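5-formyl-3-hydroxy-2-methylpyridine 4-carboxylate 5-dehydrogenase (Mesorhizobium japonicum MAFF 303099, PDB 4OM8) oxidises a formylated pyridine carboxylate with NAD+ during vitamin B6 breakdown and can also reduce the same aldehyde with NADH to 4-pyridoxate. Local coordinates at residues 228-231 with 232-235; 243-246 with 247-251; 88-91 with 92-95; 150-153 with 154-158. All blocks are in the same frame, centred on the assembly; numbering follows the deposited sequence. Where two conformers were deposited one is given.

Contact 1 (228-231 with 232-235); sequences GPMA and LLDM
The carbonyls of G228, P229, M230 and A231 each accept the amide four residues on, from L232, L233, D234 and M235, and so build the first turns of helix 229-236, with G228 as N-cap residue. The opening bond of this series is short, L232 N to G228 O at 2.7 Å, and the amide lies nearly along the C=O axis; P229 N, part of the pyrrolidine ring, has no hydrogen to offer, which costs nothing in the first turn. Between side chains the contact is slight. M230 and L233 lie side by side and point the same way, and the methyl CE of M230 meets CD1 of L233 at 3.9 Å. The methionine reaches it by bending at both chi2 (-59°) and chi3 (104°), which turns its terminal methyl toward L233. The branch carbon CG of L233 also rests against P229 O, 3.3 Å away. The polar end of D234 looks elsewhere: its OD2 is held by Y282 OH and F280 N of the second subunit and its OD1 by M279 N of that subunit, so a buried carboxylate is satisfied across the dimer interface. At the other end D213 of the second subunit takes the amides of M230 and A231 with its two carboxylate oxygens, filling the acceptor role that the helix start lacks. Within its own chain, in the C-terminal domain, the helix packs on two others: P229 and L232 lean on I224 of helix 209-226, while L233 packs against L238 and Y241 of helix 238-251.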
ATOM      1  N   GLY A 228      -2.312   3.993   7.991  1.00 10.93           N
ATOM      2  CA  GLY A 228      -2.090   2.559   8.131  1.00 12.12           C
ATOM      3  C   GLY A 228      -3.383   1.765   8.205  1.00 10.59           C
ATOM      4  O   GLY A 228      -4.438   2.327   8.487  1.00 11.37           O
ATOM      5  N   PRO A 229      -3.304   0.447   7.944  1.00  9.99           N
ATOM      6  CA  PRO A 229      -4.524  -0.376   7.879  1.00 11.23           C
ATOM      7  C   PRO A 229      -5.444  -0.308   9.112  1.00 10.11           C
ATOM      8  O   PRO A 229      -6.661  -0.285   8.927  1.00  9.67           O
ATOM      9  CB  PRO A 229      -3.980  -1.804   7.720  1.00 12.97           C
ATOM     10  CG  PRO A 229      -2.599  -1.654   7.176  1.00 15.04           C
ATOM     11  CD  PRO A 229      -2.076  -0.330   7.676  1.00 10.27           C
ATOM     12  N   MET A 230      -4.904  -0.308  10.326  1.00 10.57           N
ATOM     13  CA  MET A 230      -5.774  -0.279  11.501  1.00 11.14           C
ATOM     14  C   MET A 230      -6.461   1.086  11.582  1.00 11.19           C
ATOM     15  O   MET A 230      -7.668   1.180  11.822  1.00 11.60           O
ATOM     16  CB  MET A 230      -4.977  -0.591  12.773  1.00 12.02           C
ATOM     17  CG  MET A 230      -4.347  -1.994  12.789  1.00 11.80           C
ATOM     18  SD  MET A 230      -5.564  -3.342  12.644  1.00 15.36           S
ATOM     19  CE  MET A 230      -5.325  -3.812  10.950  1.00 15.23           C
ATOM     20  N   ALA A 231      -5.689   2.143  11.351  1.00 11.25           N
ATOM     21  CA  ALA A 231      -6.241   3.501  11.258  1.00  8.93           C
ATOM     22  C   ALA A 231      -7.267   3.630  10.146  1.00 10.98           C
ATOM     23  O   ALA A 231      -8.256   4.352  10.291  1.00 10.49           O
ATOM     24  CB  ALA A 231      -5.109   4.521  11.058  1.00 10.85           C
ATOM     25  N   LEU A 232      -7.045   2.932   9.040  1.00  9.44           N
ATOM     26  CA  LEU A 232      -7.956   2.995   7.910  1.00  9.12           C
ATOM     27  C   LEU A 232      -9.281   2.301   8.246  1.00 11.17           C
ATOM     28  O   LEU A 232     -10.352   2.788   7.873  1.00 12.42           O
ATOM     29  CB  LEU A 232      -7.321   2.359   6.664  1.00 11.03           C
ATOM     30  CG  LEU A 232      -8.123   2.525   5.372  1.00 14.00           C
ATOM     31  CD1 LEU A 232      -8.156   3.990   4.963  1.00 17.15           C
ATOM     32  CD2 LEU A 232      -7.578   1.665   4.236  1.00 17.70           C
ATOM     33  N   LEU A 233      -9.209   1.158   8.927  1.00 10.75           N
ATOM     34  CA  LEU A 233     -10.413   0.508   9.439  1.00  9.71           C
ATOM     35  C   LEU A 233     -11.218   1.475  10.306  1.00 11.08           C
ATOM     36  O   LEU A 233     -12.445   1.549  10.182  1.00 11.60           O
ATOM     37  CB  LEU A 233     -10.055  -0.747  10.241  1.00 10.33           C
ATOM     38  CG  LEU A 233      -9.521  -1.921   9.418  1.00 11.21           C
ATOM     39  CD1 LEU A 233      -9.145  -3.084  10.329  1.00 14.15           C
ATOM     40  CD2 LEU A 233     -10.534  -2.372   8.356  1.00 13.08           C
ATOM     41  N   ASP A 234     -10.534   2.233  11.165  1.00 10.95           N
ATOM     42  CA  ASP A 234     -11.224   3.207  12.010  1.00 12.24           C
ATOM     43  C   ASP A 234     -11.888   4.310  11.180  1.00 14.18           C
ATOM     44  O   ASP A 234     -12.952   4.795  11.543  1.00 14.73           O
ATOM     45  CB  ASP A 234     -10.265   3.821  13.031  1.00 10.20           C
ATOM     46  CG  ASP A 234      -9.999   2.906  14.200  1.00 12.81           C
ATOM     47  OD1 ASP A 234     -10.657   1.836  14.300  1.00 12.59           O
ATOM     48  OD2 ASP A 234      -9.129   3.275  15.010  1.00 14.64           O
ATOM     49  N   MET A 235     -11.270   4.702  10.065  1.00 12.13           N
ATOM     50  CA  MET A 235     -11.859   5.720   9.196  1.00 14.16           C
ATOM     51  C   MET A 235     -13.074   5.192   8.452  1.00 15.42           C
ATOM     52  O   MET A 235     -14.085   5.884   8.331  1.00 17.71           O
ATOM     53  CB  MET A 235     -10.842   6.222   8.174  1.00 16.60           C
ATOM     54  CG  MET A 235      -9.721   7.037   8.738  0.68 17.62           C
ATOM     55  SD  MET A 235      -8.593   7.439   7.401  0.36 13.95           S
ATOM     56  CE  MET A 235      -9.769   8.013   6.201  1.00 14.80           C
TER

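Contact 2 (243-246 with 247-251); sequences SVSS and FLNAD
V244 and L248 lie side by side one turn apart on the alpha-helix 238-251 of the C-terminal domain, with V244 CG1 4.1 Å from L248 CD2. The close-packed side rests on the buried L248, S245 and N249, with V244 at its margin under Y192 of the second subunit; V244 CG1 stands anti to its own N (chi1 177°), which aims it up the helix at the leucine. Next to it S245 CB lies 3.7 Å from N249 ND2, and that amide nitrogen bonds D257 O of the second subunit. An alanine in place of N249 would remove that donor and is likely to leave the D257 carbonyl without its mate across the interface. The opposite character belongs to the exposed S243, S246 and F247. There the helix is kinked: the regular bond four residues back, from F247 N to S243 O, is missing, and F247 N binds V244 O, three residues back, at 3.1 Å. V244 O therefore serves two amides, L248 N nearly in line with the carbonyl and F247 N well above its plane. The phenylalanine ring folds back over the same oxygen, which sits 3.4 Å above one ring face, offset toward the rim.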
ATOM      1  N   SER A 243     -19.435  -5.791   7.969  1.00 10.81           N
ATOM      2  CA  SER A 243     -20.443  -6.107   6.959  1.00 12.87           C
ATOM      3  C   SER A 243     -19.822  -6.619   5.676  1.00 11.65           C
ATOM      4  O   SER A 243     -20.268  -7.622   5.118  1.00 15.74           O
ATOM      5  CB  SER A 243     -21.289  -4.871   6.650  1.00 17.59           C
ATOM      6  OG  SER A 243     -21.985  -4.437   7.800  1.00 37.33           O
ATOM      7  N   VAL A 244     -18.791  -5.930   5.202  1.00 10.77           N
ATOM      8  CA  VAL A 244     -18.187  -6.307   3.930  1.00 11.44           C
ATOM      9  C   VAL A 244     -17.346  -7.571   4.051  1.00 13.01           C
ATOM     10  O   VAL A 244     -17.461  -8.480   3.225  1.00 12.17           O
ATOM     11  CB  VAL A 244     -17.328  -5.174   3.367  1.00  9.95           C
ATOM     12  CG1 VAL A 244     -16.647  -5.608   2.079  1.00 10.82           C
ATOM     13  CG2 VAL A 244     -18.209  -3.959   3.111  1.00 15.61           C
ATOM     14  N   SER A 245     -16.512  -7.647   5.086  1.00 11.48           N
ATOM     15  CA  SER A 245     -15.624  -8.799   5.219  1.00 10.22           C
ATOM     16  C   SER A 245     -16.426 -10.076   5.446  1.00 10.48           C
ATOM     17  O   SER A 245     -15.951 -11.162   5.114  1.00 12.32           O
ATOM     18  CB  SER A 245     -14.600  -8.592   6.341  1.00 13.54           C
ATOM     19  OG  SER A 245     -15.195  -8.649   7.626  1.00 11.15           O
ATOM     20  N   SER A 246     -17.645  -9.946   5.970  1.00 10.56           N
ATOM     21  CA  SER A 246     -18.502 -11.105   6.220  0.53 12.58           C
ATOM     22  C   SER A 246     -18.778 -11.921   4.956  1.00 19.12           C
ATOM     23  O   SER A 246     -18.987 -13.134   5.029  1.00 21.71           O
ATOM     24  CB  SER A 246     -19.827 -10.669   6.866  0.53 13.11           C
ATOM     25  OG  SER A 246     -20.681  -9.967   5.971  0.53 15.20           O
ATOM     26  N   PHE A 247     -18.798 -11.265   3.799  1.00 13.69           N
ATOM     27  CA  PHE A 247     -18.967 -12.015   2.555  1.00 17.35           C
ATOM     28  C   PHE A 247     -17.725 -11.944   1.677  1.00 13.82           C
ATOM     29  O   PHE A 247     -17.459 -12.877   0.920  1.00 15.91           O
ATOM     30  CB  PHE A 247     -20.200 -11.537   1.767  1.00 14.83           C
ATOM     31  CG  PHE A 247     -20.085 -10.144   1.218  1.00 17.74           C
ATOM     32  CD1 PHE A 247     -19.497  -9.908  -0.020  1.00 16.32           C
ATOM     33  CD2 PHE A 247     -20.600  -9.073   1.925  1.00 17.69           C
ATOM     34  CE1 PHE A 247     -19.402  -8.630  -0.524  1.00 17.15           C
ATOM     35  CE2 PHE A 247     -20.518  -7.787   1.425  1.00 19.94           C
ATOM     36  CZ  PHE A 247     -19.916  -7.563   0.201  1.00 20.03           C
ATOM     37  N   LEU A 248     -16.944 -10.870   1.775  1.00 11.21           N
ATOM     38  CA  LEU A 248     -15.816 -10.736   0.854  1.00 12.09           C
ATOM     39  C   LEU A 248     -14.642 -11.638   1.248  1.00  9.83           C
ATOM     40  O   LEU A 248     -13.967 -12.170   0.370  1.00 11.00           O
ATOM     41  CB  LEU A 248     -15.366  -9.274   0.744  1.00 12.82           C
ATOM     42  CG  LEU A 248     -14.309  -8.964  -0.327  1.00 13.45           C
ATOM     43  CD1 LEU A 248     -14.765  -9.500  -1.685  1.00 17.00           C
ATOM     44  CD2 LEU A 248     -14.035  -7.474  -0.421  1.00 13.73           C
ATOM     45  N   ASN A 249     -14.381 -11.821   2.545  1.00  9.94           N
ATOM     46  CA  ASN A 249     -13.309 -12.740   2.950  1.00  9.75           C
ATOM     47  C   ASN A 249     -13.516 -14.132   2.373  1.00 11.26           C
ATOM     48  O   ASN A 249     -12.561 -14.803   1.983  1.00 11.77           O
ATOM     49  CB  ASN A 249     -13.190 -12.857   4.478  1.00 10.41           C
ATOM     50  CG  ASN A 249     -12.434 -11.697   5.106  1.00  9.90           C
ATOM     51  OD1 ASN A 249     -11.836 -10.869   4.417  1.00 10.38           O
ATOM     52  ND2 ASN A 249     -12.458 -11.637   6.433  1.00 10.15           N
ATOM     53  N   ALA A 250     -14.776 -14.551   2.312  1.00 12.18           N
ATOM     54  CA  ALA A 250     -15.111 -15.856   1.769  1.00 12.99           C
ATOM     55  C   ALA A 250     -14.766 -15.982   0.289  1.00 14.50           C
ATOM     56  O   ALA A 250     -14.529 -17.089  -0.194  1.00 18.31           O
ATOM     57  CB  ALA A 250     -16.593 -16.141   1.992  1.00 16.79           C
ATOM     58  N   ASP A 251     -14.697 -14.860  -0.426  1.00 10.78           N
ATOM     59  CA  ASP A 251     -14.479 -14.936  -1.867  0.80 12.05           C
ATOM     60  C   ASP A 251     -13.032 -14.703  -2.291  1.00 11.27           C
ATOM     61  O   ASP A 251     -12.674 -14.945  -3.445  1.00 12.44           O
ATOM     62  CB  ASP A 251     -15.368 -13.937  -2.606  0.80 12.66           C
ATOM     63  CG  ASP A 251     -15.594 -14.345  -4.039  0.80 13.48           C
ATOM     64  OD1 ASP A 251     -16.114 -15.463  -4.239  0.80 16.49           O
ATOM     65  OD2 ASP A 251     -15.236 -13.586  -4.964  0.80 12.08           O
TER

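Contact 3 (88-91 with 92-95); sequences PENI and SIKA. With NAD (nicotinamide-adenine-dinucleotide), chain C.
N90 OD1 is gripped by three groups of the helix that follows: S92 OG at 2.6 Å, and, more weakly, the amides S92 N and I93 N. N90 is the N-cap of helix 91-102, and its CG, anti to the backbone N (chi1 179°), carries the amide oxygen over the first turn, where amides lack the regular carbonyl partner four residues back that a helix interior provides. The serine hydroxyl gives its hydrogen to the oxygen from a position tilted out of the amide plane. I93 crosses the N90 side chain at about a right angle, its CG1 3.8 Å from N90 CG, while its CG2 lies against the adenine at N7A of NAD. P88 adds a second apolar surface, its CD 3.3 Å from C8A of the same base.

Behind the cap, K94 runs extended back toward the start of the helix and bends only at chi4 (-56°), which turns its ammonium group to P88 O at 2.9 Å, well above that carbonyl's plane. The same nitrogen donates to the NAD ribose hydroxyl O3D at 3.0 Å and forms a salt bridge with E85. O3D in turn donates to E89 OE2 at 2.8 Å, so this hydroxyl links lysine and glutamate, whose direct salt bridge is long. T115 also bonds E89 OE2, and G117 N bonds OE1, which fixes the carboxylate's rotation. The chemistry implies that the nicotinamide ribose is recognised by its 3'-hydroxyl both as donor and as acceptor, and that the charge pair around it would probably favour a fixed hydrogen direction.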
ATOM      1  N   PRO A  88      23.481 -14.392   1.619  1.00 15.50           N
ATOM      2  CA  PRO A  88      22.313 -14.923   0.903  1.00 15.98           C
ATOM      3  C   PRO A  88      21.328 -15.694   1.769  1.00 16.01           C
ATOM      4  O   PRO A  88      21.652 -16.196   2.855  1.00 15.60           O
ATOM      5  CB  PRO A  88      22.936 -15.858  -0.137  1.00 20.37           C
ATOM      6  CG  PRO A  88      24.264 -15.251  -0.421  1.00 22.05           C
ATOM      7  CD  PRO A  88      24.729 -14.666   0.886  1.00 17.01           C
ATOM      8  N   GLU A  89      20.112 -15.778   1.249  1.00 15.82           N
ATOM      9  CA  GLU A  89      19.012 -16.452   1.912  1.00 15.90           C
ATOM     10  C   GLU A  89      19.153 -17.978   1.803  1.00 18.04           C
ATOM     11  O   GLU A  89      18.468 -18.643   1.023  1.00 19.93           O
ATOM     12  CB  GLU A  89      17.697 -15.962   1.313  1.00 19.15           C
ATOM     13  CG  GLU A  89      16.494 -16.356   2.110  1.00 17.56           C
ATOM     14  CD  GLU A  89      16.276 -15.473   3.325  1.00 16.43           C
ATOM     15  OE1 GLU A  89      15.096 -15.209   3.615  1.00 17.15           O
ATOM     16  OE2 GLU A  89      17.263 -15.061   3.992  1.00 13.73           O
ATOM     17  N   ASN A  90      20.066 -18.516   2.597  1.00 15.91           N
ATOM     18  CA  ASN A  90      20.474 -19.912   2.526  1.00 17.96           C
ATOM     19  C   ASN A  90      21.002 -20.265   3.903  1.00 19.53           C
ATOM     20  O   ASN A  90      21.996 -19.693   4.341  1.00 16.23           O
ATOM     21  CB  ASN A  90      21.540 -20.093   1.429  1.00 18.83           C
ATOM     22  CG  ASN A  90      22.048 -21.525   1.298  1.00 26.68           C
ATOM     23  OD1 ASN A  90      22.204 -22.252   2.276  1.00 27.58           O
ATOM     24  ND2 ASN A  90      22.324 -21.925   0.062  1.00 34.35           N
ATOM     25  N   ILE A  91      20.336 -21.178   4.604  1.00 15.86           N
ATOM     26  CA  ILE A  91      20.671 -21.389   6.007  1.00 13.83           C
ATOM     27  C   ILE A  91      22.069 -21.992   6.176  1.00 17.18           C
ATOM     28  O   ILE A  91      22.732 -21.728   7.173  1.00 17.13           O
ATOM     29  CB  ILE A  91      19.612 -22.268   6.709  1.00 19.36           C
ATOM     30  CG1 ILE A  91      19.836 -22.267   8.222  1.00 23.24           C
ATOM     31  CG2 ILE A  91      19.611 -23.683   6.137  1.00 21.46           C
ATOM     32  CD1 ILE A  91      18.700 -22.870   9.001  1.00 26.63           C
ATOM     33  N   SER A  92      22.542 -22.762   5.196  1.00 17.27           N
ATOM     34  CA  SER A  92      23.889 -23.321   5.304  1.00 17.31           C
ATOM     35  C   SER A  92      24.942 -22.208   5.231  1.00 15.70           C
ATOM     36  O   SER A  92      25.922 -22.230   5.985  1.00 17.63           O
ATOM     37  CB  SER A  92      24.144 -24.372   4.222  1.00 25.87           C
ATOM     38  OG  SER A  92      24.210 -23.784   2.936  1.00 39.15           O
ATOM     39  N   ILE A  93      24.736 -21.231   4.346  1.00 17.26           N
ATOM     40  CA  ILE A  93      25.671 -20.107   4.251  1.00 14.48           C
ATOM     41  C   ILE A  93      25.607 -19.245   5.519  1.00 15.80           C
ATOM     42  O   ILE A  93      26.640 -18.836   6.042  1.00 14.59           O
ATOM     43  CB  ILE A  93      25.400 -19.233   3.007  1.00 15.64           C
ATOM     44  CG1 ILE A  93      25.543 -20.081   1.737  1.00 21.42           C
ATOM     45  CG2 ILE A  93      26.364 -18.059   2.951  1.00 20.39           C
ATOM     46  CD1 ILE A  93      25.383 -19.292   0.450  1.00 22.24           C
ATOM     47  N   LYS A  94      24.403 -18.979   6.022  1.00 13.30           N
ATOM     48  CA  LYS A  94      24.283 -18.186   7.248  1.00 12.26           C
ATOM     49  C   LYS A  94      24.932 -18.908   8.431  1.00 12.89           C
ATOM     50  O   LYS A  94      25.649 -18.291   9.228  1.00 12.81           O
ATOM     51  CB  LYS A  94      22.817 -17.864   7.544  1.00 10.23           C
ATOM     52  CG  LYS A  94      22.138 -17.015   6.457  1.00 11.54           C
ATOM     53  CD  LYS A  94      20.785 -16.491   6.909  1.00 12.34           C
ATOM     54  CE  LYS A  94      20.060 -15.786   5.775  1.00 13.69           C
ATOM     55  NZ  LYS A  94      20.861 -14.676   5.170  1.00 11.96           N
ATOM     56  N   ALA A  95      24.719 -20.222   8.520  1.00 13.86           N
ATOM     57  CA  ALA A  95      25.339 -21.004   9.577  1.00 14.56           C
ATOM     58  C   ALA A  95      26.858 -20.962   9.483  1.00 14.06           C
ATOM     59  O   ALA A  95      27.526 -20.914  10.508  1.00 12.90           O
ATOM     60  CB  ALA A  95      24.846 -22.443   9.536  1.00 14.78           C
TER
HETATM   61  PA  NAD C 402      22.576 -10.161  -2.246  0.74 14.21           P
HETATM   62  O1A NAD C 402      22.596 -11.496  -2.971  0.74 16.80           O
HETATM   63  O2A NAD C 402      22.370  -8.868  -3.020  0.74 12.72           O
HETATM   64  O5B NAD C 402      23.955 -10.033  -1.426  0.74 16.41           O
HETATM   65  C5B NAD C 402      24.500 -11.121  -0.679  0.74 13.93           C
HETATM   66  C4B NAD C 402      25.972 -10.822  -0.437  0.74 13.34           C
HETATM   67  O4B NAD C 402      26.502 -11.764   0.497  0.74 15.33           O
HETATM   68  C3B NAD C 402      26.782 -10.949  -1.726  0.74 13.40           C
HETATM   69  O3B NAD C 402      27.502  -9.735  -1.981  0.74 14.85           O
HETATM   70  C2B NAD C 402      27.714 -12.123  -1.455  0.74 16.35           C
HETATM   71  O2B NAD C 402      28.998 -12.026  -2.091  0.74 14.01           O
HETATM   72  C1B NAD C 402      27.832 -12.073   0.056  0.74 16.90           C
HETATM   73  N9A NAD C 402      28.270 -13.318   0.711  0.74 15.61           N
HETATM   74  C8A NAD C 402      27.996 -14.585   0.358  0.74 15.88           C
HETATM   75  N7A NAD C 402      28.559 -15.457   1.231  0.74 16.06           N
HETATM   76  C5A NAD C 402      29.203 -14.739   2.167  0.74 14.95           C
HETATM   77  C6A NAD C 402      30.005 -15.024   3.369  0.74 15.32           C
HETATM   78  N6A NAD C 402      30.242 -16.296   3.774  0.74 18.27           N
HETATM   79  N1A NAD C 402      30.499 -13.971   4.056  0.74 16.13           N
HETATM   80  C2A NAD C 402      30.280 -12.701   3.672  0.74 16.15           C
HETATM   81  N3A NAD C 402      29.560 -12.371   2.588  0.74 14.11           N
HETATM   82  C4A NAD C 402      29.014 -13.332   1.812  0.74 13.08           C
HETATM   83  O3  NAD C 402      21.526 -10.318  -1.033  0.74 13.31           O
HETATM   84  PN  NAD C 402      20.610  -9.159  -0.395  0.74 14.51           P
HETATM   85  O1N NAD C 402      19.433  -8.883  -1.312  0.74 16.11           O
HETATM   86  O2N NAD C 402      21.439  -7.991   0.088  0.74 12.97           O
HETATM   87  O5D NAD C 402      20.025  -9.909   0.895  0.74 13.40           O
HETATM   88  C5D NAD C 402      20.872 -10.326   1.975  0.74 12.98           C
HETATM   89  C4D NAD C 402      19.973 -10.848   3.089  0.74 11.07           C
HETATM   90  O4D NAD C 402      19.037  -9.822   3.404  0.74 13.77           O
HETATM   91  C3D NAD C 402      19.147 -12.052   2.663  0.74 12.55           C
HETATM   92  O3D NAD C 402      18.913 -12.837   3.835  0.74 13.17           O
HETATM   93  C2D NAD C 402      17.826 -11.455   2.217  0.74 12.44           C
HETATM   94  O2D NAD C 402      16.733 -12.359   2.405  0.74 12.12           O
HETATM   95  C1D NAD C 402      17.697 -10.268   3.157  0.74 12.46           C
HETATM   96  N1N NAD C 402      16.890  -9.150   2.643  0.74 13.62           N
HETATM   97  C2N NAD C 402      16.834  -8.838   1.332  0.74 14.64           C
HETATM   98  C3N NAD C 402      16.066  -7.750   0.907  0.74 13.56           C
HETATM   99  C7N NAD C 402      15.928  -7.369  -0.544  0.74 19.73           C
HETATM  100  O7N NAD C 402      16.800  -7.618  -1.362  0.74 18.88           O
HETATM  101  N7N NAD C 402      14.797  -6.764  -0.902  0.74 12.90           N
HETATM  102  C4N NAD C 402      15.370  -6.992   1.841  0.74 16.05           C
HETATM  103  C5N NAD C 402      15.460  -7.331   3.184  0.74 13.97           C
HETATM  104  C6N NAD C 402      16.240  -8.416   3.556  0.74 12.66           C

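Contact 4 (150-153 with 154-158); sequences VIAG and EKTAP
The turn that leads from strand 147-151 toward helix 158-170 is a type I beta turn running from G153 to T156. Its closing bond joins T156 N to G153 O at 3.1 Å, with the donor well above the carbonyl plane. A second bond runs the other way between the same two residues: G153 N donates to T156 OG1 at 2.8 Å, with an N-H...O angle of 142°. Glycine and threonine thus hold each other by two bonds, one backbone to backbone and one through the hydroxyl. The hydroxyl comes to the amide because OG1 stands anti to the carbonyl carbon of T156 (chi1 -58°), beside its own N, and CG2 stands anti to the backbone N, facing A152. There the threonine meets A152: the two CB atoms are 3.6 Å apart, and T156 CG2 lies 3.9 Å from A152 CB.

In the Rossmann-type NAD-binding domain this turn belongs to the beta-alpha-beta crossover from strand 147-151 through helix 158-170 to the neighbouring, parallel strand 174-178. The hydroxyl of T156 also bonds M133 O and Q124 NE2, so three groups gather round one buried oxygen near the start of strand 133-137. A valine in place of T156 would keep a branched side chain but lose that oxygen, and would probably leave G153 N and M133 O without their partner there. On the outer side of the turn the exposed E154 and K155 fasten it by their backbones, E154 N to T121 OG1 and K155 N to Q124 OE1, while A152 packs on V161 of helix 158-170.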
ATOM      1  N   VAL A 150      11.980  -6.058  14.241  1.00  8.72           N
ATOM      2  CA  VAL A 150      12.832  -6.718  15.230  1.00 11.21           C
ATOM      3  C   VAL A 150      12.125  -7.992  15.681  1.00  8.54           C
ATOM      4  O   VAL A 150      10.999  -7.920  16.192  1.00 11.28           O
ATOM      5  CB  VAL A 150      13.107  -5.799  16.429  1.00  9.21           C
ATOM      6  CG1 VAL A 150      14.097  -6.466  17.370  1.00 11.02           C
ATOM      7  CG2 VAL A 150      13.664  -4.452  15.954  1.00 11.29           C
ATOM      8  N   ILE A 151      12.748  -9.148  15.460  1.00  9.30           N
ATOM      9  CA  ILE A 151      12.070 -10.427  15.683  1.00 10.50           C
ATOM     10  C   ILE A 151      12.826 -11.400  16.571  1.00 11.13           C
ATOM     11  O   ILE A 151      13.860 -11.936  16.185  1.00 10.54           O
ATOM     12  CB  ILE A 151      11.786 -11.157  14.355  1.00 10.35           C
ATOM     13  CG1 ILE A 151      11.236 -10.186  13.300  1.00  9.38           C
ATOM     14  CG2 ILE A 151      10.830 -12.328  14.585  1.00 13.47           C
ATOM     15  CD1 ILE A 151      12.265  -9.734  12.252  1.00  9.84           C
ATOM     16  N   ALA A 152      12.264 -11.688  17.736  1.00  9.67           N
ATOM     17  CA  ALA A 152      12.834 -12.728  18.575  1.00 10.92           C
ATOM     18  C   ALA A 152      12.582 -14.122  18.022  1.00 10.77           C
ATOM     19  O   ALA A 152      11.477 -14.445  17.573  1.00 11.08           O
ATOM     20  CB  ALA A 152      12.267 -12.631  19.969  1.00 12.28           C
ATOM     21  N   GLY A 153      13.606 -14.969  18.069  1.00 11.16           N
ATOM     22  CA  GLY A 153      13.393 -16.400  17.925  1.00 11.82           C
ATOM     23  C   GLY A 153      12.985 -16.974  19.276  1.00 13.52           C
ATOM     24  O   GLY A 153      12.935 -16.250  20.270  1.00 13.34           O
ATOM     25  N   GLU A 154      12.700 -18.272  19.313  1.00 12.66           N
ATOM     26  CA  GLU A 154      12.232 -18.903  20.538  0.58 15.38           C
ATOM     27  C   GLU A 154      13.195 -18.713  21.713  1.00 17.26           C
ATOM     28  O   GLU A 154      12.754 -18.613  22.862  1.00 16.47           O
ATOM     29  CB  GLU A 154      11.989 -20.390  20.288  0.58 17.01           C
ATOM     30  CG  GLU A 154      11.374 -21.124  21.461  0.58 20.86           C
ATOM     31  CD  GLU A 154       9.922 -20.753  21.693  0.58 28.49           C
ATOM     32  OE1 GLU A 154       9.299 -20.145  20.795  0.58 25.69           O
ATOM     33  OE2 GLU A 154       9.397 -21.083  22.778  0.58 26.05           O
ATOM     34  N   LYS A 155      14.488 -18.632  21.421  1.00 13.09           N
ATOM     35  CA  LYS A 155      15.502 -18.529  22.467  1.00 11.69           C
ATOM     36  C   LYS A 155      16.026 -17.107  22.660  1.00 13.68           C
ATOM     37  O   LYS A 155      16.868 -16.869  23.517  1.00 13.30           O
ATOM     38  CB  LYS A 155      16.683 -19.462  22.151  1.00 12.63           C
ATOM     39  CG  LYS A 155      16.355 -20.953  22.161  1.00 17.63           C
ATOM     40  CD  LYS A 155      17.629 -21.770  21.909  1.00 16.80           C
ATOM     41  CE  LYS A 155      17.356 -23.270  21.916  1.00 22.17           C
ATOM     42  NZ  LYS A 155      16.717 -23.719  23.185  1.00 28.03           N
ATOM     43  N   THR A 156      15.542 -16.159  21.864  1.00 12.78           N
ATOM     44  CA  THR A 156      16.040 -14.788  21.974  1.00 11.68           C
ATOM     45  C   THR A 156      15.622 -14.132  23.290  1.00 12.12           C
ATOM     46  O   THR A 156      14.457 -14.191  23.679  1.00 14.63           O
ATOM     47  CB  THR A 156      15.539 -13.909  20.804  1.00 10.87           C
ATOM     48  OG1 THR A 156      15.944 -14.487  19.555  1.00 11.31           O
ATOM     49  CG2 THR A 156      16.089 -12.504  20.900  1.00 13.99           C
ATOM     50  N   ALA A 157      16.579 -13.515  23.983  1.00 12.42           N
ATOM     51  CA  ALA A 157      16.263 -12.808  25.219  1.00 14.52           C
ATOM     52  C   ALA A 157      15.443 -11.567  24.916  1.00 15.76           C
ATOM     53  O   ALA A 157      15.720 -10.857  23.954  1.00 13.37           O
ATOM     54  CB  ALA A 157      17.535 -12.427  25.958  1.00 15.29           C
ATOM     55  N   PRO A 158      14.417 -11.303  25.736  1.00 14.86           N
ATOM     56  CA  PRO A 158      13.661 -10.057  25.593  1.00 14.61           C
ATOM     57  C   PRO A 158      14.582  -8.834  25.613  1.00 14.74           C
ATOM     58  O   PRO A 158      14.321  -7.885  24.874  1.00 16.44           O
ATOM     59  CB  PRO A 158      12.728 -10.078  26.808  1.00 20.41           C
ATOM     60  CG  PRO A 158      12.481 -11.531  27.027  1.00 20.71           C
ATOM     61  CD  PRO A 158      13.804 -12.214  26.720  1.00 15.76           C
TER

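How the contacts relate
The four contacts divide between the two domains. Contacts 3 and 4 belong to the NAD-binding domain, with centres about 19 Å apart and nearest atoms about 11 Å apart; only contact 3 holds the cofactor, and its E89 side chain lies about 7 Å from that of H137, a residue thought important for catalysis. Contact 4 lies away from the cofactor, though I151 in its strand touches H137. Contacts 1 and 2 sit on successive helices of the C-terminal domain, centres about 17 Å apart, and both meet the second subunit. Contacts 1 and 3 lie on opposite sides of the chain's centre, about 37 Å apart between centres, so within one chain these two sites, one at the dimer interface and one at the cofactor, are far apart.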